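Alkylhydroperoxidase AhpD core: uncharacterized peroxidase-related protein (Ralstonia eutropha, PDB 2PRR) is an uncharacterized all-helical member of the carboxymuconolactone decarboxylase family that probably acts as an AhpD-like peroxidase, reducing hydroperoxides. Local coordinates at residues 35-40 / 184-189; 85-90 / 174-179. One frame throughout, in Å; residues are numbered along the deposited sequence.

Interaction 1 of 2, residues 35-40 / 184-189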
loop_
_atom_site.group_PDB
_atom_site.type_symbol
_atom_site.label_atom_id
_atom_site.label_comp_id
_atom_site.label_asym_id
_atom_site.label_seq_id
_atom_site.Cartn_x
_atom_site.Cartn_y
_atom_site.Cartn_z
ATOM N N ALA D 35 31.557 12.477 -24.300
ATOM C CA ALA D 35 30.639 13.251 -23.423
ATOM C C ALA D 35 31.288 14.454 -22.750
ATOM O O ALA D 35 30.582 15.385 -22.363
ATOM C CB ALA D 35 30.042 12.356 -22.354
ATOM N N GLY D 36 32.614 14.422 -22.585
ATOM C CA GLY D 36 33.355 15.493 -21.921
ATOM C C GLY D 36 33.508 15.207 -20.435
ATOM O O GLY D 36 34.157 15.964 -19.701
ATOM N N PHE D 37 32.921 14.108 -19.981
ATOM C CA PHE D 37 32.982 13.752 -18.584
ATOM C C PHE D 37 32.588 12.302 -18.502
ATOM O O PHE D 37 31.960 11.767 -19.415
ATOM C CB PHE D 37 32.026 14.630 -17.739
ATOM C CG PHE D 37 30.559 14.336 -17.956
ATOM C CD1 PHE D 37 29.897 14.821 -19.073
ATOM C CD2 PHE D 37 29.838 13.590 -17.033
ATOM C CE1 PHE D 37 28.551 14.556 -19.278
ATOM C CE2 PHE D 37 28.497 13.330 -17.235
ATOM C CZ PHE D 37 27.853 13.814 -18.358
ATOM N N VAL D 38 32.949 11.667 -17.400
ATOM C CA VAL D 38 32.615 10.280 -17.213
ATOM C C VAL D 38 31.427 10.184 -16.284
ATOM O O VAL D 38 31.543 10.530 -15.104
ATOM C CB VAL D 38 33.781 9.463 -16.616
ATOM C CG1 VAL D 38 33.329 7.989 -16.394
ATOM C CG2 VAL D 38 35.015 9.523 -17.546
ATOM N N PRO D 39 30.275 9.750 -16.817
ATOM C CA PRO D 39 29.124 9.510 -15.962
ATOM C C PRO D 39 29.556 8.654 -14.795
ATOM O O PRO D 39 30.331 7.722 -14.957
ATOM C CB PRO D 39 28.176 8.750 -16.865
ATOM C CG PRO D 39 28.488 9.293 -18.219
ATOM C CD PRO D 39 29.955 9.514 -18.232
ATOM N N ASN D 40 29.047 8.960 -13.616
ATOM C CA ASN D 40 29.500 8.279 -12.409
ATOM C C ASN D 40 29.177 6.799 -12.309
ATOM O O ASN D 40 29.822 6.089 -11.551
ATOM C CB ASN D 40 29.066 9.072 -11.164
ATOM C CG ASN D 40 29.768 10.432 -11.072
ATOM O OD1 ASN D 40 30.879 10.626 -11.620
ATOM N ND2 ASN D 40 29.118 11.387 -10.406
ATOM N N ASN D 184 25.978 13.200 -12.081
ATOM C CA ASN D 184 26.909 14.255 -12.417
ATOM C C ASN D 184 26.178 15.576 -12.601
ATOM O O ASN D 184 25.007 15.600 -12.964
ATOM C CB ASN D 184 27.684 13.922 -13.704
ATOM C CG ASN D 184 28.312 12.562 -13.675
ATOM O OD1 ASN D 184 27.617 11.531 -13.732
ATOM N ND2 ASN D 184 29.629 12.532 -13.633
ATOM N N ASP D 185 26.886 16.673 -12.346
ATOM C CA ASP D 185 26.326 18.016 -12.438
ATOM C C ASP D 185 25.836 18.340 -13.831
ATOM O O ASP D 185 24.858 19.048 -14.001
ATOM C CB ASP D 185 27.384 19.070 -12.044
ATOM C CG ASP D 185 27.688 19.105 -10.543
ATOM O OD1 ASP D 185 27.116 18.312 -9.758
ATOM O OD2 ASP D 185 28.523 19.953 -10.158
ATOM N N GLU D 186 26.532 17.817 -14.821
ATOM C CA GLU D 186 26.236 18.100 -16.208
ATOM C C GLU D 186 24.865 17.600 -16.640
ATOM O O GLU D 186 24.229 18.216 -17.494
ATOM C CB GLU D 186 27.286 17.485 -17.132
ATOM C CG GLU D 186 28.706 18.024 -16.981
ATOM C CD GLU D 186 29.458 17.442 -15.803
ATOM O OE1 GLU D 186 28.839 16.799 -14.916
ATOM O OE2 GLU D 186 30.678 17.642 -15.761
ATOM N N PHE D 187 24.414 16.485 -16.079
ATOM C CA PHE D 187 23.105 15.944 -16.447
ATOM C C PHE D 187 21.928 16.859 -16.109
ATOM O O PHE D 187 20.969 16.919 -16.883
ATOM C CB PHE D 187 22.850 14.582 -15.784
ATOM C CG PHE D 187 23.716 13.469 -16.306
ATOM C CD1 PHE D 187 23.767 13.187 -17.670
ATOM C CD2 PHE D 187 24.400 12.642 -15.428
ATOM C CE1 PHE D 187 24.525 12.156 -18.149
ATOM C CE2 PHE D 187 25.169 11.603 -15.903
ATOM C CZ PHE D 187 25.240 11.365 -17.278
ATOM N N PHE D 188 22.003 17.546 -14.960
ATOM C CA PHE D 188 20.911 18.401 -14.452
ATOM C C PHE D 188 20.513 19.505 -15.437
ATOM O O PHE D 188 19.345 19.811 -15.586
ATOM C CB PHE D 188 21.279 19.029 -13.097
ATOM C CG PHE D 188 21.262 18.070 -11.901
ATOM C CD1 PHE D 188 22.325 17.251 -11.633
ATOM C CD2 PHE D 188 20.219 18.096 -10.985
ATOM C CE1 PHE D 188 22.342 16.414 -10.513
ATOM C CE2 PHE D 188 20.211 17.257 -9.848
ATOM C CZ PHE D 188 21.257 16.422 -9.609
ATOM N N LEU D 189 21.487 20.066 -16.138
ATOM C CA LEU D 189 21.254 21.164 -17.080
ATOM C C LEU D 189 21.194 20.760 -18.573
ATOM O O LEU D 189 20.638 21.481 -19.396
ATOM C CB LEU D 189 22.359 22.208 -16.855
ATOM C CG LEU D 189 22.332 23.540 -17.599
ATOM C CD1 LEU D 189 20.960 24.235 -17.584
ATOM C CD2 LEU D 189 23.395 24.437 -16.970
#
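The amide nitrogen ND2 of Asn184 serves two oxygens of the loop 35-40: it donates to Val38 O at 3.1 Å and, in a weak, bent bond, to Asn40 OD1 at 3.0 Å. Val38 O receives it from above the carbonyl plane. The other end of the same amide works as acceptor, for Asn40 N approaches OD1 of Asn184 at 2.9 Å, in the carbonyl plane and on a lone pair. Asparagine suits the place because one short side chain donates and accepts, binding the carbonyl before Pro39 and the N-H after it. The amide of Asn40 is held from its ND2 by Arg182 O. This loop links helix 22-35 to helix 40-45, and Gly36, with phi of 92°, lets the chain leave the first helix. Within the all-helical AhpD-like fold it meets the short C-terminal helix 185-189, which is anchored by Phe187 against Ala93 and Ala96 of helix 88-102. Phe37 points toward helix 185-189 and carries much of the apolar contact. With chi1 at 71° the ring folds back over its own backbone, and its edge reaches the face of Phe187 in a T-shaped pair, with CZ of Phe37 3.7 Å from CE1 of Phe187. Glu186 lies over a face of the Phe37 ring: CB makes a CH-pi contact 4.0 Å from the ring centroid, and a bend at chi2 (79°) brings the carboxylate back to stack nearly parallel to the ring. Pro39 CB meets the edge of Phe187 at CZ, 4.0 Å away, a rigid apolar ring against an aromatic one.

Interaction 2 of 2, residues 85-90 / 174-179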
loop_
_atom_site.group_PDB
_atom_site.type_symbol
_atom_site.label_atom_id
_atom_site.label_comp_id
_atom_site.label_asym_id
_atom_site.label_seq_id
_atom_site.Cartn_x
_atom_site.Cartn_y
_atom_site.Cartn_z
ATOM N N ASN D 85 10.831 4.029 -8.555
ATOM C CA ASN D 85 11.811 3.494 -7.611
ATOM C C ASN D 85 12.547 4.603 -6.864
ATOM O O ASN D 85 13.402 4.316 -6.005
ATOM C CB ASN D 85 12.867 2.660 -8.376
ATOM C CG ASN D 85 12.326 1.343 -8.844
ATOM O OD1 ASN D 85 11.377 0.806 -8.262
ATOM N ND2 ASN D 85 12.933 0.788 -9.880
ATOM N N GLN D 86 12.244 5.860 -7.206
ATOM C CA GLN D 86 12.893 7.003 -6.617
ATOM C C GLN D 86 14.389 6.892 -6.695
ATOM O O GLN D 86 15.079 7.085 -5.701
ATOM C CB GLN D 86 12.454 7.199 -5.170
ATOM C CG GLN D 86 10.966 7.346 -5.076
ATOM C CD GLN D 86 10.541 7.797 -3.743
ATOM O OE1 GLN D 86 9.903 7.044 -3.035
ATOM N NE2 GLN D 86 10.927 9.024 -3.360
ATOM N N CYS D 87 14.877 6.578 -7.893
ATOM C CA CYS D 87 16.297 6.504 -8.123
ATOM C C CYS D 87 16.773 7.849 -8.627
ATOM O O CYS D 87 16.526 8.236 -9.786
ATOM C CB CYS D 87 16.654 5.429 -9.133
ATOM S SG CYS D 87 18.448 5.343 -9.473
ATOM N N LEU D 88 17.496 8.542 -7.760
ATOM C CA LEU D 88 18.019 9.842 -8.072
ATOM C C LEU D 88 19.018 9.823 -9.247
ATOM O O LEU D 88 18.864 10.607 -10.177
ATOM C CB LEU D 88 18.601 10.433 -6.796
ATOM C CG LEU D 88 19.356 11.761 -6.814
ATOM C CD1 LEU D 88 18.621 12.884 -7.569
ATOM C CD2 LEU D 88 19.614 12.140 -5.353
ATOM N N TYR D 89 20.023 8.941 -9.230
ATOM C CA TYR D 89 21.014 8.908 -10.360
ATOM C C TYR D 89 20.315 8.705 -11.697
ATOM O O TYR D 89 20.493 9.485 -12.624
ATOM C CB TYR D 89 22.140 7.838 -10.200
ATOM C CG TYR D 89 23.104 7.793 -11.433
ATOM C CD1 TYR D 89 22.799 7.051 -12.572
ATOM C CD2 TYR D 89 24.276 8.516 -11.444
ATOM C CE1 TYR D 89 23.657 7.045 -13.727
ATOM C CE2 TYR D 89 25.161 8.500 -12.601
ATOM C CZ TYR D 89 24.816 7.763 -13.716
ATOM O OH TYR D 89 25.658 7.735 -14.830
ATOM N N CYS D 90 19.496 7.665 -11.785
ATOM C CA CYS D 90 18.855 7.294 -13.042
ATOM C C CYS D 90 17.850 8.271 -13.608
ATOM O O CYS D 90 17.810 8.508 -14.820
ATOM C CB CYS D 90 18.210 5.911 -12.906
ATOM S SG CYS D 90 19.447 4.633 -12.673
ATOM N N ARG D 174 18.383 -0.192 -8.207
ATOM C CA ARG D 174 18.710 -0.825 -6.936
ATOM C C ARG D 174 20.179 -0.742 -6.532
ATOM O O ARG D 174 20.485 -0.578 -5.372
ATOM C CB ARG D 174 18.190 -2.260 -6.931
ATOM C CG ARG D 174 16.671 -2.280 -6.736
ATOM C CD ARG D 174 16.057 -3.668 -6.784
ATOM N NE ARG D 174 14.598 -3.587 -6.643
ATOM C CZ ARG D 174 13.770 -3.164 -7.594
ATOM N NH1 ARG D 174 14.212 -2.793 -8.800
ATOM N NH2 ARG D 174 12.483 -3.096 -7.356
HETATM N N MSE D 175 21.081 -0.843 -7.492
HETATM C CA MSE D 175 22.486 -0.674 -7.228
HETATM C C MSE D 175 22.791 0.790 -6.907
HETATM O O MSE D 175 23.500 1.092 -5.939
HETATM C CB MSE D 175 23.318 -1.109 -8.450
HETATM C CG MSE D 175 23.353 -2.599 -8.669
HETATM SE SE MSE D 175 24.123 -3.566 -7.211
HETATM C CE MSE D 175 25.719 -2.693 -6.963
ATOM N N ALA D 176 22.230 1.668 -7.742
ATOM C CA ALA D 176 22.361 3.107 -7.642
ATOM C C ALA D 176 21.990 3.624 -6.299
ATOM O O ALA D 176 22.719 4.452 -5.718
ATOM C CB ALA D 176 21.484 3.780 -8.688
ATOM N N ASN D 177 20.831 3.154 -5.834
ATOM C CA ASN D 177 20.294 3.564 -4.567
ATOM C C ASN D 177 21.062 2.961 -3.441
ATOM O O ASN D 177 21.246 3.606 -2.444
ATOM C CB ASN D 177 18.819 3.166 -4.447
ATOM C CG ASN D 177 17.889 4.087 -5.201
ATOM O OD1 ASN D 177 18.159 5.255 -5.344
ATOM N ND2 ASN D 177 16.748 3.581 -5.598
ATOM N N THR D 178 21.500 1.718 -3.561
ATOM C CA THR D 178 22.215 1.082 -2.454
ATOM C C THR D 178 23.574 1.731 -2.174
ATOM O O THR D 178 23.934 1.925 -1.010
ATOM C CB THR D 178 22.397 -0.425 -2.671
ATOM O OG1 THR D 178 21.118 -1.070 -2.777
ATOM C CG2 THR D 178 23.145 -1.027 -1.511
ATOM N N ILE D 179 24.313 2.073 -3.228
ATOM C CA ILE D 179 25.655 2.637 -3.070
ATOM C C ILE D 179 25.704 4.187 -2.960
ATOM O O ILE D 179 26.767 4.763 -2.696
ATOM C CB ILE D 179 26.632 2.139 -4.214
ATOM C CG1 ILE D 179 26.345 2.783 -5.557
ATOM C CG2 ILE D 179 26.587 0.614 -4.385
ATOM C CD1 ILE D 179 27.492 2.534 -6.564
HETATM O O HOH W 1 11.954 -2.056 -10.761
HETATM O O HOH W 2 10.257 -1.708 -8.664
HETATM O O HOH W 3 17.882 7.972 -4.596
#
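The backbones come closest at Cys87 and Asn177, 6.1 Å between CA atoms, where the turn between helices 71-84 and 88-102 packs against helix 156-179. Gln86, with positive phi, closes the preceding helix in a Schellman motif. Cys87 then N-caps the next one, its SG accepting from Cys90 N at 3.4 Å. A chi1 of 179° swings this sulfur away from its own N, to 3.5 Å from Ala176 CB; the small methyl allows this close packing. Cys87 and Cys90 form a CXXC pair at a helix start, as in the redox centre of AhpD, and their SG atoms lie 3.4 Å apart, too far for a disulfide. Asn177 reaches the turn with both ends of its amide: ND2 gives a weak bond to Asn85 O at 3.4 Å, while OD1 takes a water that in turn accepts from Leu88 N. Asn85 and Arg174 meet through two waters lying at the edge of the guanidinium, one joining ND2 to NH1, the other OD1 to NH2, with amide and guanidinium planes 80° apart. Both groups have further anchors: Asn173 and Lys136 for Asn85, Gly170 O for Arg174. Helix 156-179 also faces the third subunit, whose Cys135 O and Ser138 OG accept from Arg174 NE and Asn177 ND2, while Gln86 NE2 reaches Val113 O of the second subunit.

Tyr89, between the two cysteines of the CXXC pair, joins the contacts, whose centres are 16 Å apart. Its side chain leaves interaction 2 and brings the hydroxyl to interaction 1, with OH 3.4 Å from Pro39 CB and 4.0 Å from Phe187 CE2. Helix 156-179 is followed in the chain by helix 185-189, so the segment that passes the CXXC turn is soon followed by the one that packs on the loop 35-40. Bound PEG lies about 4 Å from the Tyr89 side chain, and PEG is also about 6 Å from that of Pro39, consistent with a pocket beside the probable redox centre. The second subunit touches both contacts, the third packs against interaction 2.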